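Local coordinates for Blr6230 protein (Bradyrhizobium diazoefficiens USDA 110, PDB 5NGG), which probably hydrolyses beta-lactam antibiotics at a zinc site, as a subclass B3 metallo-beta-lactamase, at residues Thr71-Ser76 against Ala102-Thr107; Leu96-His101 against Thr182-Thr187; Tyr48-Asp53 against Gly78-Asn83; Ile44-Tyr49 against Tyr58-Ser63. All blocks are in the same frame, centred on the assembly; numbering follows the deposited sequence.

Contact 1 (Thr71-Ser76 against Ala102-Thr107). With ZN (zinc ion), chain C; ZN (zinc ion), chain D.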
loop_
_atom_site.group_PDB
_atom_site.type_symbol
_atom_site.label_atom_id
_atom_site.label_comp_id
_atom_site.label_asym_id
_atom_site.label_seq_id
_atom_site.Cartn_x
_atom_site.Cartn_y
_atom_site.Cartn_z
ATOM N N THR A 71 -4.548 -4.989 3.661
ATOM C CA THR A 71 -5.323 -5.001 4.904
ATOM C C THR A 71 -4.646 -4.003 5.874
ATOM O O THR A 71 -3.989 -3.067 5.419
ATOM C CB THR A 71 -5.448 -6.428 5.485
ATOM O OG1 THR A 71 -4.143 -6.990 5.701
ATOM C CG2 THR A 71 -6.285 -7.313 4.582
ATOM N N ALA A 72 -4.848 -4.143 7.183
ATOM C CA ALA A 72 -4.293 -3.195 8.143
ATOM C C ALA A 72 -3.525 -3.969 9.211
ATOM O O ALA A 72 -3.075 -5.090 8.953
ATOM C CB ALA A 72 -5.395 -2.284 8.693
ATOM N N MET A 73 -3.377 -3.413 10.411
ATOM C CA MET A 73 -2.668 -4.113 11.467
ATOM C C MET A 73 -3.365 -5.426 11.793
ATOM O O MET A 73 -4.579 -5.537 11.593
ATOM C CB MET A 73 -2.573 -3.262 12.730
ATOM C CG MET A 73 -1.667 -2.045 12.617
ATOM S SD MET A 73 0.087 -2.459 12.549
ATOM C CE MET A 73 0.405 -2.857 14.264
ATOM N N PRO A 74 -2.641 -6.407 12.345
ATOM C CA PRO A 74 -3.265 -7.676 12.689
ATOM C C PRO A 74 -4.520 -7.538 13.571
ATOM O O PRO A 74 -5.474 -8.298 13.407
ATOM C CB PRO A 74 -2.130 -8.464 13.371
ATOM C CG PRO A 74 -0.909 -7.934 12.711
ATOM C CD PRO A 74 -1.169 -6.477 12.479
ATOM N N GLN A 75 -4.518 -6.568 14.487
ATOM C CA GLN A 75 -5.633 -6.368 15.420
ATOM C C GLN A 75 -6.859 -5.702 14.782
ATOM O O GLN A 75 -7.923 -5.643 15.396
ATOM C CB GLN A 75 -5.169 -5.563 16.649
ATOM C CG GLN A 75 -4.496 -4.226 16.354
ATOM C CD GLN A 75 -2.981 -4.305 16.315
ATOM O OE1 GLN A 75 -2.401 -5.146 15.627
ATOM N NE2 GLN A 75 -2.330 -3.412 17.045
ATOM N N SER A 76 -6.712 -5.199 13.551
ATOM C CA SER A 76 -7.755 -4.390 12.918
ATOM C C SER A 76 -8.599 -5.103 11.863
ATOM O O SER A 76 -9.415 -4.477 11.191
ATOM C CB SER A 76 -7.131 -3.138 12.294
ATOM O OG SER A 76 -6.564 -2.333 13.298
ATOM N N ALA A 102 4.980 -5.815 1.898
ATOM C CA ALA A 102 4.801 -6.841 2.922
ATOM C C ALA A 102 5.303 -6.412 4.305
ATOM O O ALA A 102 6.232 -7.000 4.835
ATOM C CB ALA A 102 5.486 -8.111 2.464
ATOM N N HIS A 103 4.668 -5.405 4.896
ATOM C CA HIS A 103 4.845 -5.022 6.296
ATOM C C HIS A 103 3.537 -5.221 7.042
ATOM O O HIS A 103 2.461 -5.128 6.441
ATOM C CB HIS A 103 5.270 -3.556 6.437
ATOM C CG HIS A 103 6.640 -3.265 5.946
ATOM N ND1 HIS A 103 7.017 -1.997 5.590
ATOM C CD2 HIS A 103 7.728 -4.058 5.787
ATOM C CE1 HIS A 103 8.287 -2.014 5.233
ATOM N NE2 HIS A 103 8.743 -3.252 5.341
ATOM N N LEU A 104 3.644 -5.491 8.342
ATOM C CA LEU A 104 2.481 -5.894 9.155
ATOM C C LEU A 104 1.314 -4.917 9.148
ATOM O O LEU A 104 0.194 -5.336 9.352
ATOM C CB LEU A 104 2.871 -6.183 10.597
ATOM C CG LEU A 104 3.022 -5.030 11.579
ATOM C CD1 LEU A 104 3.036 -5.553 13.016
ATOM C CD2 LEU A 104 4.261 -4.220 11.285
ATOM N N ASP A 105 1.576 -3.619 8.937
ATOM C CA ASP A 105 0.505 -2.642 8.892
ATOM C C ASP A 105 -0.330 -2.714 7.620
ATOM O O ASP A 105 -1.381 -2.061 7.541
ATOM C CB ASP A 105 1.020 -1.217 9.170
ATOM C CG ASP A 105 2.160 -0.743 8.279
ATOM O OD1 ASP A 105 3.083 -1.545 7.966
ATOM O OD2 ASP A 105 2.102 0.476 7.939
ATOM N N HIS A 106 0.106 -3.526 6.649
ATOM C CA HIS A 106 -0.642 -3.755 5.410
ATOM C C HIS A 106 -1.022 -5.219 5.189
ATOM O O HIS A 106 -1.877 -5.507 4.357
ATOM C CB HIS A 106 0.143 -3.229 4.215
ATOM C CG HIS A 106 0.624 -1.824 4.434
ATOM N ND1 HIS A 106 -0.244 -0.756 4.513
ATOM C CD2 HIS A 106 1.838 -1.341 4.760
ATOM C CE1 HIS A 106 0.431 0.327 4.852
ATOM N NE2 HIS A 106 1.709 0.004 4.997
ATOM N N THR A 107 -0.399 -6.140 5.921
ATOM C CA THR A 107 -0.590 -7.583 5.704
ATOM C C THR A 107 -1.284 -8.289 6.849
ATOM O O THR A 107 -1.492 -9.501 6.793
ATOM C CB THR A 107 0.771 -8.269 5.552
ATOM O OG1 THR A 107 1.462 -8.075 6.789
ATOM C CG2 THR A 107 1.605 -7.712 4.417
HETATM ZN ZN ZN C . 2.948 1.193 6.126
HETATM ZN ZN ZN D . 5.796 -0.388 5.136
HETATM O O HOH W 1 -2.881 -1.069 3.879
HETATM O O HOH W 2 4.686 0.159 6.513
#

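Contact 2 (Leu96-His101 against Thr182-Thr187). With ZN (zinc ion), chain D.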
loop_
_atom_site.group_PDB
_atom_site.type_symbol
_atom_site.label_atom_id
_atom_site.label_comp_id
_atom_site.label_asym_id
_atom_site.label_seq_id
_atom_site.Cartn_x
_atom_site.Cartn_y
_atom_site.Cartn_z
ATOM N N LEU A 96 -9.753 -11.964 -5.046
ATOM C CA LEU A 96 -8.322 -11.678 -5.071
ATOM C C LEU A 96 -7.986 -10.691 -3.981
ATOM O O LEU A 96 -8.774 -9.776 -3.671
ATOM C CB LEU A 96 -7.845 -11.065 -6.391
ATOM C CG LEU A 96 -8.011 -11.897 -7.656
ATOM C CD1 LEU A 96 -7.626 -11.073 -8.875
ATOM C CD2 LEU A 96 -7.185 -13.170 -7.582
ATOM N N ILE A 97 -6.803 -10.906 -3.424
ATOM C CA ILE A 97 -6.176 -9.979 -2.485
ATOM C C ILE A 97 -4.849 -9.569 -3.124
ATOM O O ILE A 97 -4.031 -10.430 -3.481
ATOM C CB ILE A 97 -5.906 -10.631 -1.130
ATOM C CG1 ILE A 97 -7.197 -11.196 -0.525
ATOM C CG2 ILE A 97 -5.263 -9.625 -0.195
ATOM C CD1 ILE A 97 -6.982 -12.115 0.665
ATOM N N LEU A 98 -4.651 -8.258 -3.278
ATOM C CA LEU A 98 -3.390 -7.718 -3.784
ATOM C C LEU A 98 -2.679 -6.997 -2.649
ATOM O O LEU A 98 -3.315 -6.408 -1.775
ATOM C CB LEU A 98 -3.641 -6.730 -4.933
ATOM C CG LEU A 98 -3.738 -7.347 -6.337
ATOM C CD1 LEU A 98 -4.577 -8.578 -6.460
ATOM C CD2 LEU A 98 -4.125 -6.285 -7.339
ATOM N N ASN A 99 -1.355 -7.058 -2.691
ATOM C CA ASN A 99 -0.521 -6.360 -1.716
ATOM C C ASN A 99 0.327 -5.311 -2.410
ATOM O O ASN A 99 0.898 -5.574 -3.477
ATOM C CB ASN A 99 0.375 -7.385 -1.015
ATOM C CG ASN A 99 1.194 -6.850 0.196
ATOM O OD1 ASN A 99 2.301 -7.345 0.419
ATOM N ND2 ASN A 99 0.657 -5.947 1.003
ATOM N N THR A 100 0.461 -4.157 -1.765
ATOM C CA THR A 100 1.465 -3.157 -2.160
ATOM C C THR A 100 2.840 -3.569 -1.620
ATOM O O THR A 100 3.815 -3.681 -2.358
ATOM C CB THR A 100 1.134 -1.749 -1.635
ATOM O OG1 THR A 100 0.856 -1.803 -0.231
ATOM C CG2 THR A 100 -0.016 -1.135 -2.433
ATOM N N HIS A 101 2.941 -3.805 -0.315
ATOM C CA HIS A 101 4.229 -4.245 0.250
ATOM C C HIS A 101 4.014 -4.969 1.567
ATOM O O HIS A 101 3.030 -4.765 2.271
ATOM C CB HIS A 101 5.226 -3.093 0.393
ATOM C CG HIS A 101 4.938 -2.185 1.543
ATOM N ND1 HIS A 101 4.227 -1.007 1.431
ATOM C CD2 HIS A 101 5.345 -2.248 2.830
ATOM C CE1 HIS A 101 4.167 -0.415 2.611
ATOM N NE2 HIS A 101 4.816 -1.158 3.488
ATOM N N THR A 182 5.238 -3.197 -4.753
ATOM C CA THR A 182 4.571 -3.204 -6.053
ATOM C C THR A 182 3.504 -2.131 -6.059
ATOM O O THR A 182 2.600 -2.122 -5.219
ATOM C CB THR A 182 3.945 -4.577 -6.323
ATOM O OG1 THR A 182 4.981 -5.581 -6.275
ATOM C CG2 THR A 182 3.267 -4.629 -7.686
ATOM N N SER A 183 3.602 -1.229 -7.019
ATOM C CA SER A 183 2.590 -0.212 -7.265
ATOM C C SER A 183 1.662 -0.698 -8.369
ATOM O O SER A 183 2.113 -1.201 -9.386
ATOM C CB SER A 183 3.253 1.107 -7.663
ATOM O OG SER A 183 4.068 1.606 -6.599
ATOM N N TRP A 184 0.356 -0.575 -8.147
ATOM C CA TRP A 184 -0.629 -1.180 -9.045
ATOM C C TRP A 184 -1.388 -0.108 -9.834
ATOM O O TRP A 184 -1.954 0.805 -9.242
ATOM C CB TRP A 184 -1.625 -1.981 -8.210
ATOM C CG TRP A 184 -1.065 -3.197 -7.550
ATOM C CD1 TRP A 184 -0.617 -3.326 -6.265
ATOM C CD2 TRP A 184 -0.873 -4.463 -8.166
ATOM N NE1 TRP A 184 -0.185 -4.593 -6.042
ATOM C CE2 TRP A 184 -0.337 -5.325 -7.190
ATOM C CE3 TRP A 184 -1.127 -4.969 -9.447
ATOM C CZ2 TRP A 184 -0.073 -6.675 -7.454
ATOM C CZ3 TRP A 184 -0.846 -6.273 -9.705
ATOM C CH2 TRP A 184 -0.343 -7.128 -8.712
ATOM N N GLU A 185 -1.390 -0.242 -11.158
ATOM C CA GLU A 185 -2.053 0.723 -12.033
ATOM C C GLU A 185 -3.366 0.161 -12.572
ATOM O O GLU A 185 -3.450 -1.002 -12.966
ATOM C CB GLU A 185 -1.127 1.060 -13.191
ATOM C CG GLU A 185 -1.680 2.080 -14.163
ATOM C CD GLU A 185 -0.726 2.406 -15.300
ATOM O OE1 GLU A 185 0.365 1.773 -15.416
ATOM O OE2 GLU A 185 -1.107 3.295 -16.107
ATOM N N MET A 186 -4.394 1.000 -12.608
ATOM C CA MET A 186 -5.665 0.609 -13.245
ATOM C C MET A 186 -6.383 1.820 -13.780
ATOM O O MET A 186 -6.143 2.941 -13.356
ATOM C CB MET A 186 -6.592 -0.181 -12.327
ATOM C CG MET A 186 -7.121 0.589 -11.135
ATOM S SD MET A 186 -8.351 -0.338 -10.180
ATOM C CE MET A 186 -9.789 -0.140 -11.226
ATOM N N THR A 187 -7.250 1.568 -14.753
ATOM C CA THR A 187 -8.041 2.613 -15.362
ATOM C C THR A 187 -9.438 2.640 -14.723
ATOM O O THR A 187 -10.074 1.590 -14.497
ATOM C CB THR A 187 -8.214 2.327 -16.858
ATOM O OG1 THR A 187 -6.918 2.159 -17.423
ATOM C CG2 THR A 187 -8.963 3.436 -17.583
HETATM ZN ZN ZN D . 5.796 -0.388 5.136
HETATM O O HOH W 2 4.686 0.159 6.513
#

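Contact 3 (Tyr48-Asp53 against Gly78-Asn83)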
loop_
_atom_site.group_PDB
_atom_site.type_symbol
_atom_site.label_atom_id
_atom_site.label_comp_id
_atom_site.label_asym_id
_atom_site.label_seq_id
_atom_site.Cartn_x
_atom_site.Cartn_y
_atom_site.Cartn_z
ATOM N N TYR A 48 -13.257 1.827 -3.668
ATOM C CA TYR A 48 -13.897 2.205 -2.407
ATOM C C TYR A 48 -12.844 2.163 -1.291
ATOM O O TYR A 48 -12.064 1.206 -1.201
ATOM C CB TYR A 48 -15.040 1.241 -2.037
ATOM C CG TYR A 48 -16.165 1.215 -3.050
ATOM C CD1 TYR A 48 -16.024 0.558 -4.269
ATOM C CD2 TYR A 48 -17.365 1.894 -2.809
ATOM C CE1 TYR A 48 -17.036 0.571 -5.218
ATOM C CE2 TYR A 48 -18.388 1.896 -3.750
ATOM C CZ TYR A 48 -18.220 1.236 -4.944
ATOM O OH TYR A 48 -19.227 1.254 -5.893
ATOM N N TYR A 49 -12.840 3.185 -0.436
ATOM C CA TYR A 49 -11.940 3.241 0.726
ATOM C C TYR A 49 -12.607 2.548 1.900
ATOM O O TYR A 49 -13.733 2.896 2.247
ATOM C CB TYR A 49 -11.647 4.711 1.079
ATOM C CG TYR A 49 -10.584 4.878 2.135
ATOM C CD1 TYR A 49 -10.888 4.788 3.498
ATOM C CD2 TYR A 49 -9.271 5.121 1.788
ATOM C CE1 TYR A 49 -9.911 4.918 4.483
ATOM C CE2 TYR A 49 -8.285 5.266 2.776
ATOM C CZ TYR A 49 -8.593 5.152 4.114
ATOM O OH TYR A 49 -7.562 5.293 5.011
ATOM N N VAL A 50 -11.925 1.568 2.513
ATOM C CA VAL A 50 -12.426 0.804 3.669
ATOM C C VAL A 50 -11.381 0.711 4.788
ATOM O O VAL A 50 -11.477 -0.148 5.675
ATOM C CB VAL A 50 -12.943 -0.603 3.275
ATOM C CG1 VAL A 50 -14.139 -0.502 2.342
ATOM C CG2 VAL A 50 -11.845 -1.434 2.632
ATOM N N GLY A 51 -10.378 1.596 4.759
ATOM C CA GLY A 51 -9.294 1.558 5.751
ATOM C C GLY A 51 -9.624 2.302 7.037
ATOM O O GLY A 51 -10.784 2.575 7.383
ATOM N N THR A 52 -8.564 2.603 7.774
ATOM C CA THR A 52 -8.644 3.294 9.049
ATOM C C THR A 52 -8.258 4.755 8.818
ATOM O O THR A 52 -7.995 5.187 7.694
ATOM C CB THR A 52 -7.729 2.629 10.096
ATOM O OG1 THR A 52 -6.384 2.893 9.729
ATOM C CG2 THR A 52 -7.966 1.120 10.186
ATOM N N ASP A 53 -8.204 5.526 9.910
ATOM C CA ASP A 53 -7.722 6.888 9.794
ATOM C C ASP A 53 -6.242 7.021 9.389
ATOM O O ASP A 53 -5.837 8.073 8.909
ATOM C CB ASP A 53 -8.032 7.630 11.113
ATOM C CG ASP A 53 -7.769 9.097 11.046
ATOM O OD1 ASP A 53 -8.052 9.716 9.992
ATOM O OD2 ASP A 53 -7.305 9.628 12.075
ATOM N N GLY A 78 -11.116 -7.161 11.970
ATOM C CA GLY A 78 -12.542 -7.042 12.183
ATOM C C GLY A 78 -13.115 -5.711 11.750
ATOM O O GLY A 78 -14.188 -5.661 11.184
ATOM N N MET A 79 -12.400 -4.630 12.042
ATOM C CA MET A 79 -12.770 -3.294 11.606
ATOM C C MET A 79 -12.848 -3.197 10.076
ATOM O O MET A 79 -13.774 -2.628 9.525
ATOM C CB MET A 79 -11.812 -2.236 12.147
ATOM C CG MET A 79 -12.096 -0.854 11.608
ATOM S SD MET A 79 -10.993 0.398 12.263
ATOM C CE MET A 79 -11.724 0.645 13.872
ATOM N N ILE A 80 -11.838 -3.711 9.386
ATOM C CA ILE A 80 -11.849 -3.694 7.933
ATOM C C ILE A 80 -13.055 -4.467 7.401
ATOM O O ILE A 80 -13.753 -3.985 6.508
ATOM C CB ILE A 80 -10.523 -4.252 7.360
ATOM C CG1 ILE A 80 -9.284 -3.464 7.844
ATOM C CG2 ILE A 80 -10.569 -4.283 5.841
ATOM C CD1 ILE A 80 -9.329 -1.956 7.704
ATOM N N LYS A 81 -13.299 -5.657 7.942
ATOM C CA LYS A 81 -14.431 -6.463 7.492
ATOM C C LYS A 81 -15.745 -5.704 7.737
ATOM O O LYS A 81 -16.669 -5.737 6.899
ATOM C CB LYS A 81 -14.402 -7.843 8.176
ATOM C CG LYS A 81 -13.284 -8.752 7.676
ATOM C CD LYS A 81 -13.445 -10.218 8.036
ATOM C CE LYS A 81 -13.148 -10.488 9.475
ATOM N NZ LYS A 81 -13.164 -11.953 9.765
ATOM N N ASP A 82 -15.823 -5.014 8.877
ATOM C CA ASP A 82 -16.986 -4.187 9.198
ATOM C C ASP A 82 -17.187 -3.050 8.188
ATOM O O ASP A 82 -18.327 -2.817 7.743
ATOM C CB ASP A 82 -16.891 -3.645 10.632
ATOM C CG ASP A 82 -17.205 -4.689 11.697
ATOM O OD1 ASP A 82 -17.724 -5.777 11.371
ATOM O OD2 ASP A 82 -16.932 -4.404 12.881
ATOM N N ASN A 83 -16.105 -2.358 7.828
ATOM C CA ASN A 83 -16.192 -1.283 6.830
ATOM C C ASN A 83 -16.695 -1.780 5.468
ATOM O O ASN A 83 -17.462 -1.088 4.790
ATOM C CB ASN A 83 -14.830 -0.618 6.672
ATOM C CG ASN A 83 -14.453 0.204 7.874
ATOM O OD1 ASN A 83 -15.312 0.564 8.703
ATOM N ND2 ASN A 83 -13.169 0.495 7.989
HETATM O O HOH W 3 -12.137 2.488 9.847
#

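Contact 4 (Ile44-Tyr49 against Tyr58-Ser63)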
loop_
_atom_site.group_PDB
_atom_site.type_symbol
_atom_site.label_atom_id
_atom_site.label_comp_id
_atom_site.label_asym_id
_atom_site.label_seq_id
_atom_site.Cartn_x
_atom_site.Cartn_y
_atom_site.Cartn_z
ATOM N N ILE A 44 -13.470 6.725 -6.246
ATOM C CA ILE A 44 -13.669 7.046 -7.670
ATOM C C ILE A 44 -14.116 5.768 -8.368
ATOM O O ILE A 44 -13.548 4.713 -8.167
ATOM C CB ILE A 44 -12.408 7.648 -8.334
ATOM C CG1 ILE A 44 -12.745 8.152 -9.746
ATOM C CG2 ILE A 44 -11.212 6.676 -8.328
ATOM C CD1 ILE A 44 -11.681 9.074 -10.333
ATOM N N ASP A 45 -15.194 5.872 -9.134
ATOM C CA ASP A 45 -15.716 4.767 -9.943
ATOM C C ASP A 45 -15.846 3.519 -9.041
ATOM O O ASP A 45 -16.592 3.565 -8.054
ATOM C CB ASP A 45 -14.852 4.583 -11.190
ATOM C CG ASP A 45 -15.500 3.726 -12.266
ATOM O OD1 ASP A 45 -16.676 3.294 -12.125
ATOM O OD2 ASP A 45 -14.799 3.482 -13.286
ATOM N N ASN A 46 -15.159 2.422 -9.369
ATOM C CA ASN A 46 -15.295 1.162 -8.650
ATOM C C ASN A 46 -14.265 0.947 -7.541
ATOM O O ASN A 46 -14.107 -0.169 -7.079
ATOM C CB ASN A 46 -15.317 -0.015 -9.629
ATOM C CG ASN A 46 -14.078 -0.161 -10.478
ATOM O OD1 ASN A 46 -13.418 0.825 -10.831
ATOM N ND2 ASN A 46 -13.807 -1.395 -10.885
ATOM N N ILE A 47 -13.612 2.019 -7.092
ATOM C CA ILE A 47 -12.630 1.999 -6.003
ATOM C C ILE A 47 -13.272 2.607 -4.752
ATOM O O ILE A 47 -13.715 3.766 -4.781
ATOM C CB ILE A 47 -11.337 2.754 -6.347
ATOM C CG1 ILE A 47 -10.658 2.182 -7.589
ATOM C CG2 ILE A 47 -10.394 2.733 -5.143
ATOM C CD1 ILE A 47 -9.501 2.997 -8.098
ATOM N N TYR A 48 -13.257 1.827 -3.668
ATOM C CA TYR A 48 -13.897 2.205 -2.407
ATOM C C TYR A 48 -12.844 2.163 -1.291
ATOM O O TYR A 48 -12.064 1.206 -1.201
ATOM C CB TYR A 48 -15.040 1.241 -2.037
ATOM C CG TYR A 48 -16.165 1.215 -3.050
ATOM C CD1 TYR A 48 -16.024 0.558 -4.269
ATOM C CD2 TYR A 48 -17.365 1.894 -2.809
ATOM C CE1 TYR A 48 -17.036 0.571 -5.218
ATOM C CE2 TYR A 48 -18.388 1.896 -3.750
ATOM C CZ TYR A 48 -18.220 1.236 -4.944
ATOM O OH TYR A 48 -19.227 1.254 -5.893
ATOM N N TYR A 49 -12.840 3.185 -0.436
ATOM C CA TYR A 49 -11.940 3.241 0.726
ATOM C C TYR A 49 -12.607 2.548 1.900
ATOM O O TYR A 49 -13.733 2.896 2.247
ATOM C CB TYR A 49 -11.647 4.711 1.079
ATOM C CG TYR A 49 -10.584 4.878 2.135
ATOM C CD1 TYR A 49 -10.888 4.788 3.498
ATOM C CD2 TYR A 49 -9.271 5.121 1.788
ATOM C CE1 TYR A 49 -9.911 4.918 4.483
ATOM C CE2 TYR A 49 -8.285 5.266 2.776
ATOM C CZ TYR A 49 -8.593 5.152 4.114
ATOM O OH TYR A 49 -7.562 5.293 5.011
ATOM N N TYR A 58 -8.510 -0.755 0.338
ATOM C CA TYR A 58 -9.494 -0.489 -0.701
ATOM C C TYR A 58 -10.179 -1.775 -1.138
ATOM O O TYR A 58 -9.597 -2.849 -1.140
ATOM C CB TYR A 58 -8.862 0.161 -1.935
ATOM C CG TYR A 58 -7.947 1.313 -1.631
ATOM C CD1 TYR A 58 -6.620 1.091 -1.283
ATOM C CD2 TYR A 58 -8.386 2.634 -1.693
ATOM C CE1 TYR A 58 -5.762 2.141 -0.981
ATOM C CE2 TYR A 58 -7.527 3.691 -1.420
ATOM C CZ TYR A 58 -6.220 3.434 -1.064
ATOM O OH TYR A 58 -5.381 4.496 -0.787
ATOM N N VAL A 59 -11.452 -1.621 -1.515
ATOM C CA VAL A 59 -12.216 -2.623 -2.288
ATOM C C VAL A 59 -12.359 -2.113 -3.714
ATOM O O VAL A 59 -12.688 -0.938 -3.957
ATOM C CB VAL A 59 -13.623 -2.868 -1.694
ATOM C CG1 VAL A 59 -14.485 -3.736 -2.612
ATOM C CG2 VAL A 59 -13.505 -3.545 -0.346
ATOM N N ILE A 60 -12.095 -2.994 -4.664
ATOM C CA ILE A 60 -12.320 -2.700 -6.069
ATOM C C ILE A 60 -13.452 -3.625 -6.522
ATOM O O ILE A 60 -13.331 -4.847 -6.444
ATOM C CB ILE A 60 -11.041 -2.912 -6.898
ATOM C CG1 ILE A 60 -9.873 -2.048 -6.388
ATOM C CG2 ILE A 60 -11.331 -2.586 -8.351
ATOM C CD1 ILE A 60 -8.520 -2.498 -6.875
ATOM N N LYS A 61 -14.566 -3.033 -6.938
ATOM C CA LYS A 61 -15.733 -3.806 -7.325
ATOM C C LYS A 61 -15.644 -4.193 -8.794
ATOM O O LYS A 61 -15.561 -3.321 -9.652
ATOM C CB LYS A 61 -16.989 -2.990 -7.056
ATOM C CG LYS A 61 -18.280 -3.749 -7.302
ATOM C CD LYS A 61 -19.498 -2.876 -7.050
ATOM C CE LYS A 61 -20.798 -3.655 -7.121
ATOM N NZ LYS A 61 -21.981 -2.812 -6.780
ATOM N N THR A 62 -15.675 -5.494 -9.068
ATOM C CA THR A 62 -15.646 -5.997 -10.431
ATOM C C THR A 62 -16.937 -6.762 -10.723
ATOM O O THR A 62 -17.705 -7.135 -9.834
ATOM C CB THR A 62 -14.430 -6.924 -10.716
ATOM O OG1 THR A 62 -14.759 -8.276 -10.371
ATOM C CG2 THR A 62 -13.166 -6.439 -9.987
ATOM N N SER A 63 -17.116 -7.066 -11.998
ATOM C CA SER A 63 -18.237 -7.863 -12.445
ATOM C C SER A 63 -18.190 -9.315 -11.935
ATOM O O SER A 63 -19.178 -10.019 -12.083
ATOM C CB SER A 63 -18.271 -7.873 -13.975
ATOM O OG SER A 63 -17.052 -8.395 -14.463
#

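Contact 1 (Thr71-Ser76 against Ala102-Thr107)
The carbonyl oxygen of H106 is gripped twice by one residue: the backbone N of T71 donates to H106 O over 2.8 Å, and T71 OG1 donates to the same H106 O over 3.0 Å. Both donors come from one face of the carbonyl plane, the amide tilted 31° from it and the hydroxyl well above it. OG1 can join because chi1 of T71 (57°) sets it between the backbone N and the carbonyl carbon; OG1 also accepts from G109 N. A second tie uses water 1, which donates to T71 O and accepts from H106 ND1 at 2.7 Å, lying in the plane of the imidazole at its edge. The other ring nitrogen, NE2, binds a zinc ion at 2.1 Å, and D105 OD2 and H242 complete the protein ligands of this ion. Beyond T71, M73 bends at chi2 and chi3 so that its SD lies 3.7 Å from both CA and CB of D105, while M73 CE meets L104 CD1 at 4.0 Å. H103 ND1 belongs to the second zinc, joined to the first by bridging water 2, which also donates to D105 OD1. Since ND1 donates to water 1, NE2 is the nitrogen left for the metal; T71 thus serves as a second-shell residue for H106, and its carbonyl behind the water would probably strengthen the imidazole as a ligand.

Contact 2 (Leu96-His101 against Thr182-Thr187)
T182 N donates to T100 O over 2.8 Å, a nearly straight bond (172° at the hydrogen) lying in the carbonyl plane. One residue back, the indole of W184 makes the second polar tie: NE1 reaches N99 O over 3.0 Å, straight (179°) and in the ring plane, although the nitrogen stands above the plane of that carbonyl. L98 CD2 sits over the six-membered ring, 3.7 Å from its centroid and 7° off the normal, a CH-pi contact; T182 CG2 lies on the opposite face. Held at its edge and packed on both faces, the indole probably has little freedom to turn. Strand 94-98, through L98, and the residues after it, N99 and T100, are thereby joined to strand 182-190 of the other sheet of the alpha-beta/beta-alpha sandwich. The N99 side chain points away from 182-187, and its ND2 bonds to H101 O and D70 OD1; T100 OG1 donates to D70 OD2. H101 NE2 binds zinc at 2.1 Å, so these bonds probably help to position the loop that delivers this ligand.

Contact 3 (Tyr48-Asp53 against Gly78-Asn83)
The carboxamide of N83 is the flat group that crosses here: its ND2 donates to V50 O over 2.9 Å, with the acceptor within 8° of the amide plane, whereas the nitrogen stands above the plane of the V50 carbonyl. Water 3 bridges the next step, accepting from the same ND2 and lying 2.8 Å from G51 O, to which it can donate, though it has other acceptors within reach. The Y49 ring has T52 O at its edge, in plane, where OH donates to it over 2.7 Å. V50 CB packs on N83 CB at 3.9 Å, and I80 CD1 touches G51 CA. T52 CG2 meets M79 SD at 3.7 Å, the two side chains at about a right angle; chi1 175° and chi2 179° carry M79 straight out to SD. Helix 77-86 thus rests through M79, I80 and N83 on the loop that leaves strand 47-49, while K81, directed away from that loop, forms salt bridges with E112 and E116 of helix 110-117.

Contact 4 (Ile44-Tyr49 against Tyr58-Ser63)
I47 CG2 packs against Y58 CD2 at 4.0 Å, at the apolar centre of the antiparallel hairpin of strands 47-49 and 58-62. On the same face, the edge of Y49 is turned toward the face of Y58 in an offset edge-to-face stack, centroids 5.8 Å apart and planes at 88°. Chi1 of Y49, -172°, carries its ring anti to the backbone N, where CD2 reaches Y58 CE2. I60 continues this face, which meets strands 167-173 and 182-190. The other face holds Y48 and V59; the Y48 ring has V59 O in plane at its edge, and its CE1 touches K61 CB. The hydrogen-bonded pair Y48-V59 joins Y48 N to V59 O at 2.8 Å and V59 N to Y48 O at 2.9 Å. At the polar edge, K61 N donates to N46 O, and N46 ND2 returns a bond to K61 O over 2.9 Å. N46 sits in the type II' turn 44-47. Because K61 O takes ND2 where an antiparallel pair would use N46 N, the amide stands in for a backbone N-H, while Y58 OH links the hairpin to G240, just after strand 237-239 of the second sheet, and to Y246.

The centres of contacts 1 and 2 lie about 10 and 8 Å from that of the chain, those of contacts 3 and 4 about 14 and 15 Å; all are mainly buried, though K61 of contact 4 is exposed. H106 CD2 of contact 1 comes 3.2 Å from H101 NE2 of contact 2. Contact 3 uses the loop leaving strand 47-49, contact 4 the strand itself beside 58-62. A72 touches I80, joining contacts 1 and 3, and M186 ties contact 2 to contact 4. In contact 1 a carbonyl and a water probably help orient a metal ligand; in contact 2 the ligand only neighbours the indole clasp. Contact 4 rests on a backbone ladder, contact 3 on one carboxamide and small apolar contacts.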